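Local coordinates for protein citrate lyase, subunit 1 (Methanosaeta concilii, PDB 6HXI) that probably acts as part of an ATP citrate lyase, which uses ATP and coenzyme A to split citrate into acetyl-CoA and oxaloacetate, at residues D10-L15 against L107-T112; P20-D25 against K228-E233; L72-A77 against K83-E88; E180-A185 against N201-S206; S245-F250 against L322-R327. All coordinates share one frame; numbering follows the deposited sequence.

Contact 1 (D10-L15 against L107-T112)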
# COMPACT_ATOMS: atom_id res chain seq x y z
N ASP C 10 58.16 27.89 19.52
CA ASP C 10 57.23 26.77 19.42
C ASP C 10 57.82 25.46 19.95
O ASP C 10 57.14 24.73 20.69
CB ASP C 10 56.75 26.64 17.97
CG ASP C 10 55.99 27.84 17.43
OD1 ASP C 10 55.18 28.43 18.19
OD2 ASP C 10 56.15 28.16 16.23
N ALA C 11 59.10 25.16 19.60
CA ALA C 11 59.81 23.95 20.01
C ALA C 11 60.02 23.91 21.55
O ALA C 11 59.76 22.89 22.19
CB ALA C 11 61.14 23.86 19.28
N LYS C 12 60.45 25.05 22.13
CA LYS C 12 60.68 25.23 23.57
C LYS C 12 59.36 25.19 24.33
O LYS C 12 59.33 24.65 25.44
CB LYS C 12 61.44 26.53 23.85
CG LYS C 12 62.92 26.43 23.55
CD LYS C 12 63.63 27.74 23.73
CE LYS C 12 65.11 27.49 23.79
NZ LYS C 12 65.88 28.75 23.94
N ASN C 13 58.28 25.74 23.74
CA ASN C 13 56.93 25.73 24.33
C ASN C 13 56.41 24.31 24.40
O ASN C 13 55.85 23.93 25.44
CB ASN C 13 55.97 26.62 23.56
CG ASN C 13 55.17 27.55 24.43
OD1 ASN C 13 54.53 27.14 25.42
ND2 ASN C 13 55.19 28.83 24.10
N LEU C 14 56.65 23.50 23.32
CA LEU C 14 56.29 22.08 23.25
C LEU C 14 57.08 21.33 24.35
O LEU C 14 56.49 20.56 25.11
CB LEU C 14 56.59 21.45 21.86
CG LEU C 14 55.59 21.76 20.72
CD1 LEU C 14 56.14 21.32 19.36
CD2 LEU C 14 54.26 21.11 20.97
N LEU C 15 58.39 21.59 24.44
CA LEU C 15 59.26 20.98 25.45
C LEU C 15 58.80 21.34 26.86
O LEU C 15 58.75 20.46 27.72
CB LEU C 15 60.73 21.36 25.24
CG LEU C 15 61.69 20.45 25.99
CD1 LEU C 15 61.90 19.17 25.24
CD2 LEU C 15 63.02 21.12 26.24
N LEU C 107 62.61 36.02 19.55
CA LEU C 107 62.25 35.30 20.76
C LEU C 107 62.85 35.99 22.00
O LEU C 107 64.03 36.34 22.00
CB LEU C 107 62.70 33.82 20.67
CG LEU C 107 62.63 32.96 21.96
CD1 LEU C 107 61.18 32.62 22.35
CD2 LEU C 107 63.46 31.72 21.83
N ILE C 108 62.01 36.18 23.03
CA ILE C 108 62.43 36.73 24.33
C ILE C 108 62.28 35.64 25.39
O ILE C 108 61.22 35.00 25.52
CB ILE C 108 61.81 38.10 24.75
CG1 ILE C 108 61.71 39.07 23.56
CG2 ILE C 108 62.64 38.72 25.91
CD1 ILE C 108 60.76 40.22 23.77
N GLU C 109 63.36 35.40 26.12
CA GLU C 109 63.39 34.39 27.18
C GLU C 109 64.34 34.79 28.34
O GLU C 109 65.23 35.62 28.12
CB GLU C 109 63.76 33.02 26.59
CG GLU C 109 65.18 32.89 26.07
CD GLU C 109 65.56 31.51 25.58
OE1 GLU C 109 64.79 30.55 25.81
OE2 GLU C 109 66.65 31.38 24.98
N PRO C 110 64.20 34.19 29.55
CA PRO C 110 65.14 34.53 30.64
C PRO C 110 66.58 34.08 30.38
O PRO C 110 66.80 33.05 29.74
CB PRO C 110 64.55 33.80 31.85
CG PRO C 110 63.74 32.70 31.30
CD PRO C 110 63.20 33.19 29.99
N PHE C 111 67.55 34.87 30.86
CA PHE C 111 68.98 34.58 30.73
C PHE C 111 69.37 33.58 31.81
O PHE C 111 69.24 33.89 33.00
CB PHE C 111 69.82 35.87 30.84
CG PHE C 111 71.32 35.67 30.87
CD1 PHE C 111 72.04 35.54 29.69
CD2 PHE C 111 72.01 35.62 32.07
CE1 PHE C 111 73.43 35.36 29.72
CE2 PHE C 111 73.39 35.43 32.10
CZ PHE C 111 74.10 35.30 30.92
N THR C 112 69.84 32.40 31.40
CA THR C 112 70.27 31.39 32.35
C THR C 112 71.81 31.43 32.49
O THR C 112 72.51 31.06 31.54
CB THR C 112 69.66 30.01 32.04
OG1 THR C 112 68.25 30.12 32.27
CG2 THR C 112 70.21 28.89 32.93
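K12 sets off beside its own backbone N, with CG anti to the carbonyl carbon (chi1 -77°), and then runs almost fully extended out of helix 8-18. E109 answers from strand 106-110 with chi1 at 68°, its CG wedged between the backbone N and the carbonyl carbon, and its outer chain also stretched. The two side chains cross at about a right angle, and the lysine nitrogen meets the carboxylate in a salt bridge: K12 NZ to E109 OE1 is 2.8 Å. The ammonium group comes in on the syn side of OE1, 17° out of the carboxylate plane, which leaves K12 NZ 2.9 Å from E109 OE2 as well. L107, two residues back on the strand, brings CD2 to 4.4 Å from K12 NZ. The buried ammonium has further partners: a salt bridge to E8 and a hydrogen bond to the carbonyl oxygen of L213 on strand 209-220. One lysine therefore ties together its own helix, the six-stranded antiparallel sheet and, through E109, the four-stranded sheet. This is a buried salt bridge between the two alpha+beta subdomains of an ATP-grasp fold, which characteristically hold the nucleotide between them.

Contact 2 (P20-D25 against K228-E233)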
# COMPACT_ATOMS: atom_id res chain seq x y z
N PRO C 20 57.62 17.51 30.83
CA PRO C 20 57.39 17.11 32.23
C PRO C 20 56.44 15.91 32.45
O PRO C 20 56.17 15.57 33.60
CB PRO C 20 56.83 18.39 32.88
CG PRO C 20 57.17 19.49 31.97
CD PRO C 20 57.15 18.90 30.61
N GLU C 21 55.97 15.27 31.36
CA GLU C 21 55.09 14.09 31.36
C GLU C 21 55.89 12.79 31.29
O GLU C 21 55.37 11.72 31.62
CB GLU C 21 54.11 14.16 30.17
CG GLU C 21 52.93 15.09 30.39
CD GLU C 21 51.96 15.25 29.24
OE1 GLU C 21 51.74 14.26 28.49
OE2 GLU C 21 51.38 16.35 29.11
N TYR C 22 57.15 12.88 30.84
CA TYR C 22 58.11 11.78 30.68
C TYR C 22 59.22 11.88 31.75
O TYR C 22 59.74 10.87 32.23
CB TYR C 22 58.73 11.83 29.26
CG TYR C 22 57.72 11.87 28.14
CD1 TYR C 22 56.92 10.76 27.86
CD2 TYR C 22 57.55 13.01 27.36
CE1 TYR C 22 55.98 10.79 26.82
CE2 TYR C 22 56.63 13.04 26.31
CZ TYR C 22 55.84 11.93 26.04
OH TYR C 22 54.92 11.95 25.02
N LEU C 23 59.56 13.13 32.11
CA LEU C 23 60.60 13.52 33.05
C LEU C 23 59.96 14.32 34.20
O LEU C 23 58.74 14.55 34.19
CB LEU C 23 61.57 14.42 32.25
CG LEU C 23 62.99 14.64 32.75
CD1 LEU C 23 63.75 13.32 32.89
CD2 LEU C 23 63.73 15.58 31.81
N ASP C 24 60.77 14.76 35.19
CA ASP C 24 60.30 15.63 36.28
C ASP C 24 60.78 17.04 35.90
O ASP C 24 61.38 17.74 36.72
CB ASP C 24 60.85 15.18 37.64
CG ASP C 24 60.58 13.73 38.00
OD1 ASP C 24 59.65 13.14 37.41
OD2 ASP C 24 61.30 13.19 38.86
N ASP C 25 60.54 17.43 34.63
CA ASP C 25 60.95 18.68 34.00
C ASP C 25 60.01 19.84 34.33
O ASP C 25 59.65 20.66 33.46
CB ASP C 25 61.15 18.50 32.47
CG ASP C 25 61.74 19.72 31.77
OD1 ASP C 25 62.79 20.22 32.24
OD2 ASP C 25 61.11 20.21 30.80
N LYS C 228 46.68 17.01 17.01
CA LYS C 228 45.76 18.15 17.11
C LYS C 228 45.84 18.89 18.44
O LYS C 228 45.67 20.10 18.45
CB LYS C 228 44.32 17.76 16.78
CG LYS C 228 44.11 17.38 15.31
CD LYS C 228 42.65 17.01 15.03
CE LYS C 228 42.50 16.12 13.82
NZ LYS C 228 41.10 16.06 13.34
N LYS C 229 46.12 18.17 19.55
CA LYS C 229 46.22 18.79 20.87
C LYS C 229 47.63 19.32 21.17
O LYS C 229 47.75 20.42 21.72
CB LYS C 229 45.68 17.88 21.98
CG LYS C 229 46.24 16.46 22.00
CD LYS C 229 45.85 15.74 23.30
CE LYS C 229 46.66 14.47 23.50
NZ LYS C 229 46.61 13.99 24.91
N ARG C 230 48.69 18.56 20.81
CA ARG C 230 50.06 18.99 21.09
C ARG C 230 50.50 20.16 20.20
O ARG C 230 51.15 21.07 20.70
CB ARG C 230 51.05 17.82 21.05
CG ARG C 230 50.84 16.83 22.20
CD ARG C 230 51.94 15.78 22.29
NE ARG C 230 51.81 14.95 23.50
CZ ARG C 230 52.79 14.21 24.01
NH1 ARG C 230 53.98 14.18 23.43
NH2 ARG C 230 52.58 13.50 25.11
N TRP C 231 50.09 20.18 18.92
CA TRP C 231 50.45 21.25 17.98
C TRP C 231 49.46 22.43 17.97
O TRP C 231 49.61 23.34 17.14
CB TRP C 231 50.55 20.69 16.53
CG TRP C 231 51.60 19.65 16.27
CD1 TRP C 231 52.39 19.01 17.18
CD2 TRP C 231 51.96 19.12 14.99
NE1 TRP C 231 53.22 18.11 16.54
CE2 TRP C 231 52.98 18.17 15.19
CE3 TRP C 231 51.54 19.39 13.67
CZ2 TRP C 231 53.56 17.45 14.14
CZ3 TRP C 231 52.12 18.68 12.64
CH2 TRP C 231 53.11 17.72 12.87
N SER C 232 48.45 22.42 18.88
CA SER C 232 47.37 23.42 18.99
C SER C 232 47.82 24.88 18.92
O SER C 232 47.21 25.68 18.19
CB SER C 232 46.55 23.19 20.25
OG SER C 232 47.35 23.34 21.41
N GLU C 233 48.88 25.23 19.66
CA GLU C 233 49.45 26.58 19.78
C GLU C 233 50.49 26.95 18.71
O GLU C 233 51.10 28.01 18.83
CB GLU C 233 50.03 26.78 21.19
CG GLU C 233 49.02 27.25 22.22
CD GLU C 233 48.51 26.19 23.18
OE1 GLU C 233 49.30 25.74 24.04
OE2 GLU C 233 47.30 25.85 23.12
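The guanidinium of R230 presents its edge to the hydroxyl of Y22, while the carboxylate oxygen OE1 of E21 comes up to it obliquely. Ring and guanidinium planes stand 66° apart, with R230 NH1 near the plane of the tyrosine ring at its hydroxyl edge. The two side chains come from opposite directions, and the outer nitrogens of the arginine straddle a single atom, R230 NH1 lying 2.9 Å and R230 NH2 2.8 Å from Y22 OH. Sharing one acceptor bends both bonds, to 139° at NH1 and 143° at NH2, although the oxygen stays close to the guanidinium plane. E21 adds charge to the same end, its OE1 standing 3.6 Å from R230 NH2 in a looser salt bridge. R230 reaches this far because its chain is extended from CG to NE. A phenylalanine in place of Y22 would probably leave these two N-H groups without their common acceptor, and the end of the arginine less firmly placed against the 20-25 loop. R230 NH1 also donates to T193 OG1, and Y22 OH has a weak hydrogen bond to D192. These partners lie at the end of helix 173-192 and just beyond it, and the Y22 side chain rests on A185 and R188 of that helix. R230 also packs on Y18 of helix 8-18, so the contact joins two loops of the ATP-grasp region, those that follow helix 8-18 and strand 209-220, beside the end of helix 173-192.

Contact 3 (L72-A77 against K83-E88)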
# COMPACT_ATOMS: atom_id res chain seq x y z
N LEU C 72 73.92 38.49 16.49
CA LEU C 72 72.53 38.93 16.61
C LEU C 72 71.86 38.61 17.96
O LEU C 72 70.86 39.24 18.29
CB LEU C 72 71.69 38.38 15.44
CG LEU C 72 71.82 39.15 14.14
CD1 LEU C 72 71.73 38.23 12.96
CD2 LEU C 72 70.76 40.24 14.04
N VAL C 73 72.41 37.66 18.74
CA VAL C 73 71.86 37.29 20.05
C VAL C 73 72.22 38.35 21.09
O VAL C 73 73.41 38.65 21.27
CB VAL C 73 72.30 35.87 20.50
CG1 VAL C 73 71.69 35.49 21.85
CG2 VAL C 73 71.96 34.81 19.45
N LEU C 74 71.21 38.91 21.78
CA LEU C 74 71.41 39.90 22.84
C LEU C 74 71.33 39.14 24.17
O LEU C 74 70.28 38.60 24.51
CB LEU C 74 70.36 41.03 22.77
CG LEU C 74 70.74 42.32 23.49
CD1 LEU C 74 71.46 43.28 22.55
CD2 LEU C 74 69.52 43.01 24.05
N LEU C 75 72.46 39.06 24.90
CA LEU C 75 72.57 38.33 26.16
C LEU C 75 72.60 39.23 27.39
O LEU C 75 73.25 40.28 27.38
CB LEU C 75 73.81 37.42 26.16
CG LEU C 75 73.77 36.24 25.22
CD1 LEU C 75 74.72 36.45 24.05
CD2 LEU C 75 74.11 34.97 25.95
N ASP C 76 71.92 38.79 28.47
CA ASP C 76 71.82 39.44 29.79
C ASP C 76 71.38 40.92 29.69
O ASP C 76 72.22 41.82 29.75
CB ASP C 76 73.12 39.26 30.60
CG ASP C 76 73.03 39.52 32.10
OD1 ASP C 76 71.91 39.77 32.60
OD2 ASP C 76 74.09 39.44 32.77
N ALA C 77 70.07 41.15 29.52
CA ALA C 77 69.51 42.49 29.38
C ALA C 77 68.21 42.73 30.17
O ALA C 77 67.58 41.78 30.65
CB ALA C 77 69.33 42.84 27.91
N LYS C 83 63.49 46.03 24.58
CA LYS C 83 62.66 46.85 23.69
C LYS C 83 63.52 47.71 22.75
O LYS C 83 63.09 47.98 21.64
CB LYS C 83 61.71 47.76 24.48
CG LYS C 83 60.59 47.05 25.24
CD LYS C 83 59.70 48.05 25.99
CE LYS C 83 60.30 48.66 27.26
NZ LYS C 83 59.99 50.12 27.44
N GLU C 84 64.73 48.12 23.20
CA GLU C 84 65.69 48.88 22.40
C GLU C 84 66.19 48.01 21.25
O GLU C 84 66.21 48.48 20.11
CB GLU C 84 66.86 49.38 23.26
CG GLU C 84 66.54 50.61 24.10
CD GLU C 84 67.60 51.07 25.08
OE1 GLU C 84 68.67 50.41 25.17
OE2 GLU C 84 67.36 52.09 25.77
N TYR C 85 66.56 46.74 21.53
CA TYR C 85 67.02 45.77 20.53
C TYR C 85 65.90 45.48 19.52
O TYR C 85 66.18 45.37 18.33
CB TYR C 85 67.53 44.48 21.21
CG TYR C 85 67.79 43.33 20.26
CD1 TYR C 85 66.77 42.44 19.91
CD2 TYR C 85 69.05 43.12 19.71
CE1 TYR C 85 67.00 41.38 19.04
CE2 TYR C 85 69.29 42.05 18.84
CZ TYR C 85 68.26 41.18 18.51
OH TYR C 85 68.45 40.13 17.64
N LEU C 86 64.65 45.34 20.01
CA LEU C 86 63.48 45.07 19.17
C LEU C 86 63.10 46.28 18.30
O LEU C 86 62.79 46.09 17.12
CB LEU C 86 62.27 44.64 20.02
CG LEU C 86 62.40 43.41 20.93
CD1 LEU C 86 61.48 43.54 22.12
CD2 LEU C 86 62.12 42.11 20.18
N ASN C 87 63.13 47.52 18.87
CA ASN C 87 62.80 48.75 18.14
C ASN C 87 63.84 49.12 17.07
O ASN C 87 63.51 49.85 16.13
CB ASN C 87 62.56 49.93 19.10
CG ASN C 87 61.12 50.11 19.54
OD1 ASN C 87 60.63 49.41 20.44
ND2 ASN C 87 60.43 51.07 18.95
N GLU C 88 65.07 48.61 17.21
CA GLU C 88 66.16 48.86 16.27
C GLU C 88 66.22 47.81 15.15
O GLU C 88 66.19 48.19 13.97
CB GLU C 88 67.52 48.89 17.00
CG GLU C 88 67.79 50.16 17.80
CD GLU C 88 68.94 50.08 18.80
OE1 GLU C 88 69.28 48.96 19.25
OE2 GLU C 88 69.48 51.15 19.15
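L74 lies over one face of the Y85 ring, where strand 74-75, at the margin of the four-stranded antiparallel sheet of the ATP-grasp domain, meets helix 79-89. Only a short link separates the two elements, and the helix folds back to cover the sheet next to the strand it follows. The leucine and the tyrosine slide past each other in opposite directions. L74 CB sits above the ring toward its rim, 4.3 Å from the Y85 centroid and 25° off the ring normal, a CH-pi contact. The leucine's branches then divide the work: L74 CD1 packs at 3.7 Å from Y85 CD2, on the side of the ring below CB, while L74 CD2 turns back toward the helix and lies 3.8 Å from Y85 CB. The tyrosine is sent across to the strand by its first torsion, which puts CG opposite the backbone N (chi1 169°), and the ring runs alongside the leucine until its hydroxyl passes beyond it. V58 and P60 of strand 56-60 also touch Y85, and V58 touches L74 as well, so the pair is packed against the next strand of the sheet. Beyond L74 the chain turns a corner at D76, where D76 and A77 both face L56 in a G1 beta bulge, before entering the helix. At the far end of the ring the buried tyrosine finds a polar partner in the backbone: Y85 OH donates a weak hydrogen bond to L72 O, at 2.7 Å.

Contact 4 (E180-A185 against N201-S206)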
# COMPACT_ATOMS: atom_id res chain seq x y z
N GLU C 180 70.95 10.81 31.16
CA GLU C 180 70.39 9.53 30.72
C GLU C 180 68.86 9.63 30.73
O GLU C 180 68.23 9.33 29.73
CB GLU C 180 70.87 8.40 31.67
CG GLU C 180 70.16 7.06 31.53
CD GLU C 180 70.54 6.02 32.56
OE1 GLU C 180 70.72 6.38 33.75
OE2 GLU C 180 70.62 4.82 32.20
N GLU C 181 68.29 10.14 31.85
CA GLU C 181 66.86 10.35 32.05
C GLU C 181 66.31 11.44 31.12
O GLU C 181 65.20 11.28 30.59
CB GLU C 181 66.57 10.67 33.53
CG GLU C 181 66.35 9.42 34.38
CD GLU C 181 66.96 9.40 35.78
OE1 GLU C 181 66.64 10.31 36.58
OE2 GLU C 181 67.71 8.45 36.08
N PHE C 182 67.09 12.53 30.92
CA PHE C 182 66.68 13.64 30.07
C PHE C 182 66.59 13.26 28.59
O PHE C 182 65.61 13.63 27.92
CB PHE C 182 67.56 14.89 30.28
CG PHE C 182 67.38 15.97 29.24
CD1 PHE C 182 66.21 16.70 29.16
CD2 PHE C 182 68.36 16.18 28.27
CE1 PHE C 182 66.03 17.66 28.16
CE2 PHE C 182 68.18 17.13 27.27
CZ PHE C 182 67.02 17.87 27.22
N ILE C 183 67.61 12.54 28.08
CA ILE C 183 67.65 12.16 26.65
C ILE C 183 66.66 11.01 26.37
O ILE C 183 66.15 10.91 25.25
CB ILE C 183 69.08 11.92 26.09
CG1 ILE C 183 69.70 10.59 26.57
CG2 ILE C 183 70.00 13.13 26.42
CD1 ILE C 183 71.04 10.23 25.85
N THR C 184 66.34 10.19 27.42
CA THR C 184 65.35 9.10 27.33
C THR C 184 63.96 9.73 27.18
O THR C 184 63.17 9.26 26.36
CB THR C 184 65.48 8.13 28.54
OG1 THR C 184 66.72 7.43 28.42
CG2 THR C 184 64.35 7.10 28.62
N ALA C 185 63.68 10.80 27.96
CA ALA C 185 62.44 11.57 27.94
C ALA C 185 62.32 12.34 26.62
O ALA C 185 61.23 12.39 26.04
CB ALA C 185 62.43 12.55 29.11
N ASN C 201 71.30 22.62 21.32
CA ASN C 201 72.69 23.00 21.19
C ASN C 201 72.90 24.45 21.62
O ASN C 201 72.82 25.37 20.78
CB ASN C 201 73.19 22.74 19.76
CG ASN C 201 74.68 22.88 19.57
OD1 ASN C 201 75.48 22.58 20.46
ND2 ASN C 201 75.08 23.26 18.36
N PRO C 202 73.16 24.70 22.91
CA PRO C 202 73.36 23.73 24.00
C PRO C 202 72.20 23.61 25.02
O PRO C 202 71.23 24.37 24.99
CB PRO C 202 74.63 24.28 24.67
CG PRO C 202 74.56 25.81 24.44
CD PRO C 202 73.49 26.06 23.38
N PHE C 203 72.30 22.62 25.91
CA PHE C 203 71.42 22.46 27.06
C PHE C 203 72.30 22.57 28.32
O PHE C 203 73.51 22.40 28.23
CB PHE C 203 70.55 21.19 27.02
CG PHE C 203 71.17 19.84 27.29
CD1 PHE C 203 71.21 19.32 28.58
CD2 PHE C 203 71.60 19.03 26.24
CE1 PHE C 203 71.73 18.05 28.82
CE2 PHE C 203 72.12 17.75 26.49
CZ PHE C 203 72.18 17.27 27.78
N THR C 204 71.71 22.94 29.47
CA THR C 204 72.43 23.10 30.74
C THR C 204 71.58 22.64 31.94
O THR C 204 70.45 22.16 31.78
CB THR C 204 72.97 24.55 30.92
OG1 THR C 204 73.58 25.00 29.71
CG2 THR C 204 73.97 24.67 32.07
N PHE C 205 72.16 22.81 33.14
CA PHE C 205 71.59 22.49 34.44
C PHE C 205 71.28 23.74 35.25
O PHE C 205 72.03 24.71 35.23
CB PHE C 205 72.54 21.56 35.21
CG PHE C 205 72.57 20.16 34.65
CD1 PHE C 205 71.64 19.21 35.07
CD2 PHE C 205 73.51 19.80 33.70
CE1 PHE C 205 71.67 17.91 34.55
CE2 PHE C 205 73.53 18.50 33.17
CZ PHE C 205 72.61 17.57 33.60
N SER C 206 70.12 23.70 35.93
CA SER C 206 69.61 24.71 36.85
C SER C 206 69.38 23.90 38.12
O SER C 206 68.28 23.36 38.32
CB SER C 206 68.30 25.30 36.34
OG SER C 206 67.95 26.47 37.05
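F182 sends its ring from helix 173-192 toward F203 on strand 195-206. Its CB points at the strand but stays clear of F203, and with CG swung opposite the backbone N (chi1 168°) the ring is carried toward the strand. CD1 turns to the neighbouring 20-25 loop, where L23 CD2 lies 3.8 Å from F182 CD1. On the other side of the ring, F182 CD2 comes down on the far part of the partner, 3.9 Å from F203 CE1. CE2 goes further in and hangs over the centre of the F203 ring, 3.8 Å above its plane. The planes make an angle of 45° and the centroids are 4.8 Å apart, an oblique aromatic pair in which the phenylalanines pass in opposite directions. This is helix-on-sheet packing of the ATP-grasp domain: the helix packs against the six-stranded antiparallel sheet and leads directly into the strand it covers. V179 of the helix and V120 of strand 118-125 also touch F203, while I210 of strand 209-220 touches F182. Finally CZ, the tip, runs back toward the root of the partner's side chain, F182 CZ standing 4.6 Å from F203 CG.

Contact 5 (S245-F250 against L322-R327)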
# COMPACT_ATOMS: atom_id res chain seq x y z
N SER C 245 52.11 33.61 1.36
CA SER C 245 51.30 33.79 0.16
C SER C 245 49.87 33.27 0.38
O SER C 245 49.68 32.10 0.69
CB SER C 245 51.95 33.08 -1.03
OG SER C 245 51.14 33.16 -2.19
N LYS C 246 48.88 34.17 0.21
CA LYS C 246 47.44 33.96 0.33
C LYS C 246 46.97 32.84 -0.62
O LYS C 246 46.10 32.03 -0.25
CB LYS C 246 46.71 35.31 0.08
CG LYS C 246 45.51 35.35 -0.87
CD LYS C 246 44.99 36.78 -1.06
CE LYS C 246 44.10 36.88 -2.27
NZ LYS C 246 43.26 38.10 -2.23
N GLU C 247 47.57 32.80 -1.82
CA GLU C 247 47.31 31.83 -2.88
C GLU C 247 47.85 30.45 -2.50
O GLU C 247 47.14 29.45 -2.65
CB GLU C 247 47.93 32.29 -4.21
CG GLU C 247 47.34 33.59 -4.75
CD GLU C 247 47.85 34.88 -4.13
OE1 GLU C 247 49.08 34.99 -3.89
OE2 GLU C 247 47.02 35.78 -3.89
N GLU C 248 49.10 30.40 -1.98
CA GLU C 248 49.75 29.17 -1.53
C GLU C 248 49.01 28.53 -0.37
O GLU C 248 48.86 27.30 -0.34
CB GLU C 248 51.20 29.43 -1.13
CG GLU C 248 52.13 29.60 -2.30
CD GLU C 248 53.60 29.67 -1.93
OE1 GLU C 248 54.00 29.01 -0.95
OE2 GLU C 248 54.35 30.35 -2.66
N LEU C 249 48.54 29.35 0.58
CA LEU C 249 47.80 28.90 1.76
C LEU C 249 46.40 28.42 1.39
O LEU C 249 45.87 27.52 2.05
CB LEU C 249 47.79 29.98 2.86
CG LEU C 249 49.18 30.22 3.52
CD1 LEU C 249 49.37 31.66 3.95
CD2 LEU C 249 49.43 29.24 4.68
N PHE C 250 45.82 28.97 0.29
CA PHE C 250 44.52 28.57 -0.25
C PHE C 250 44.62 27.17 -0.86
O PHE C 250 43.70 26.37 -0.69
CB PHE C 250 44.03 29.59 -1.30
CG PHE C 250 42.84 29.15 -2.12
CD1 PHE C 250 41.61 28.94 -1.52
CD2 PHE C 250 42.95 28.93 -3.48
CE1 PHE C 250 40.51 28.50 -2.27
CE2 PHE C 250 41.85 28.51 -4.24
CZ PHE C 250 40.63 28.30 -3.63
N LEU C 322 46.07 30.90 -12.80
CA LEU C 322 45.64 31.91 -13.77
C LEU C 322 45.63 33.29 -13.16
O LEU C 322 46.15 34.21 -13.78
CB LEU C 322 44.29 31.58 -14.41
CG LEU C 322 44.28 30.38 -15.35
CD1 LEU C 322 42.90 29.93 -15.61
CD2 LEU C 322 45.01 30.68 -16.65
N ASP C 323 45.10 33.42 -11.93
CA ASP C 323 45.05 34.69 -11.20
C ASP C 323 46.42 35.33 -11.12
O ASP C 323 46.59 36.44 -11.60
CB ASP C 323 44.46 34.51 -9.78
CG ASP C 323 44.37 35.79 -8.97
OD1 ASP C 323 44.19 36.87 -9.57
OD2 ASP C 323 44.47 35.71 -7.73
N LEU C 324 47.40 34.60 -10.55
CA LEU C 324 48.79 35.02 -10.35
C LEU C 324 49.53 35.37 -11.64
O LEU C 324 50.40 36.24 -11.63
CB LEU C 324 49.55 33.93 -9.59
CG LEU C 324 49.18 33.72 -8.12
CD1 LEU C 324 49.51 32.29 -7.69
CD2 LEU C 324 49.87 34.74 -7.23
N MET C 325 49.19 34.68 -12.73
CA MET C 325 49.75 34.82 -14.08
C MET C 325 49.20 36.05 -14.85
O MET C 325 49.81 36.47 -15.83
CB MET C 325 49.37 33.55 -14.85
CG MET C 325 50.27 33.22 -15.99
SD MET C 325 49.90 31.59 -16.66
CE MET C 325 51.09 31.56 -17.98
N THR C 326 48.04 36.58 -14.44
CA THR C 326 47.34 37.68 -15.12
C THR C 326 47.38 39.02 -14.37
O THR C 326 46.70 39.98 -14.76
CB THR C 326 45.90 37.25 -15.46
OG1 THR C 326 45.20 36.94 -14.25
CG2 THR C 326 45.85 36.07 -16.44
N ARG C 327 48.19 39.10 -13.30
CA ARG C 327 48.35 40.30 -12.50
C ARG C 327 49.23 41.31 -13.25
O ARG C 327 48.83 42.46 -13.43
CB ARG C 327 48.92 39.96 -11.12
CG ARG C 327 47.87 39.30 -10.23
CD ARG C 327 48.46 38.62 -9.02
NE ARG C 327 47.42 37.94 -8.24
CZ ARG C 327 47.48 37.70 -6.94
NH1 ARG C 327 48.54 38.08 -6.23
NH2 ARG C 327 46.48 37.07 -6.33
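E247 and R327 form a hydrogen-bonded salt bridge, R327 NH2 lying 2.8 Å from E247 OE2. The two side chains approach from opposite directions, and the donor sits above the carboxylate plane, 70° out of it. L324 supplies the apolar half: its CD2 is 3.4 Å from E247 OE1 and also lies over one face of the R327 guanidinium. Its CD1 packs at 3.8 Å from E247 CB. A bend at chi2 (80°) folds the glutamate so that its stem rests on the leucine while its carboxylate turns to the arginine. In the next shell, D323 shares the same nitrogen, R327 NH2 lying 2.8 Å from D323 OD2, so that one N-H-bearing atom joins two acids in a salt-bridge network. Within its own segment, S245 OG donates a weak bond to E247 OE1, 3.2 Å away, and as the N-cap of helix 246-256 accepts a weak one from E248 N. A leucine in place of E247 would probably leave R327 NH2 with one acid fewer and S245 OG without this acceptor. The contact thus joins the start of helix 246-256 to the end of helix 311-325 in the citrate-binding region. T320 of the latter helix touches E247, while L324 packs on I266 of strand 261-266 and on W274, at the edge of the parallel sheet.

Overall arrangement
Contacts 1 to 4 all belong to the ATP-grasp region, while contact 5 comes later in the chain, in the citrate-binding region on the opposite side of the chain's centre from contacts 1, 2 and 4; contact 4 is the most distant, about 45 Å between centres. The first four touch in the order 3-1-2-4. Contacts 1 and 3 share the four-stranded sheet, about 16 Å apart; helix 8-18 touches both segments of contact 2, L14 packing on R230; and L23 of contact 2 packs on helix 173-192 of contact 4. Contact 2 spans contacts 3 and 4 along the chain. Together these four join the two sheets of the ATP-grasp region, while contact 5 holds helices of the separate citrate-binding region.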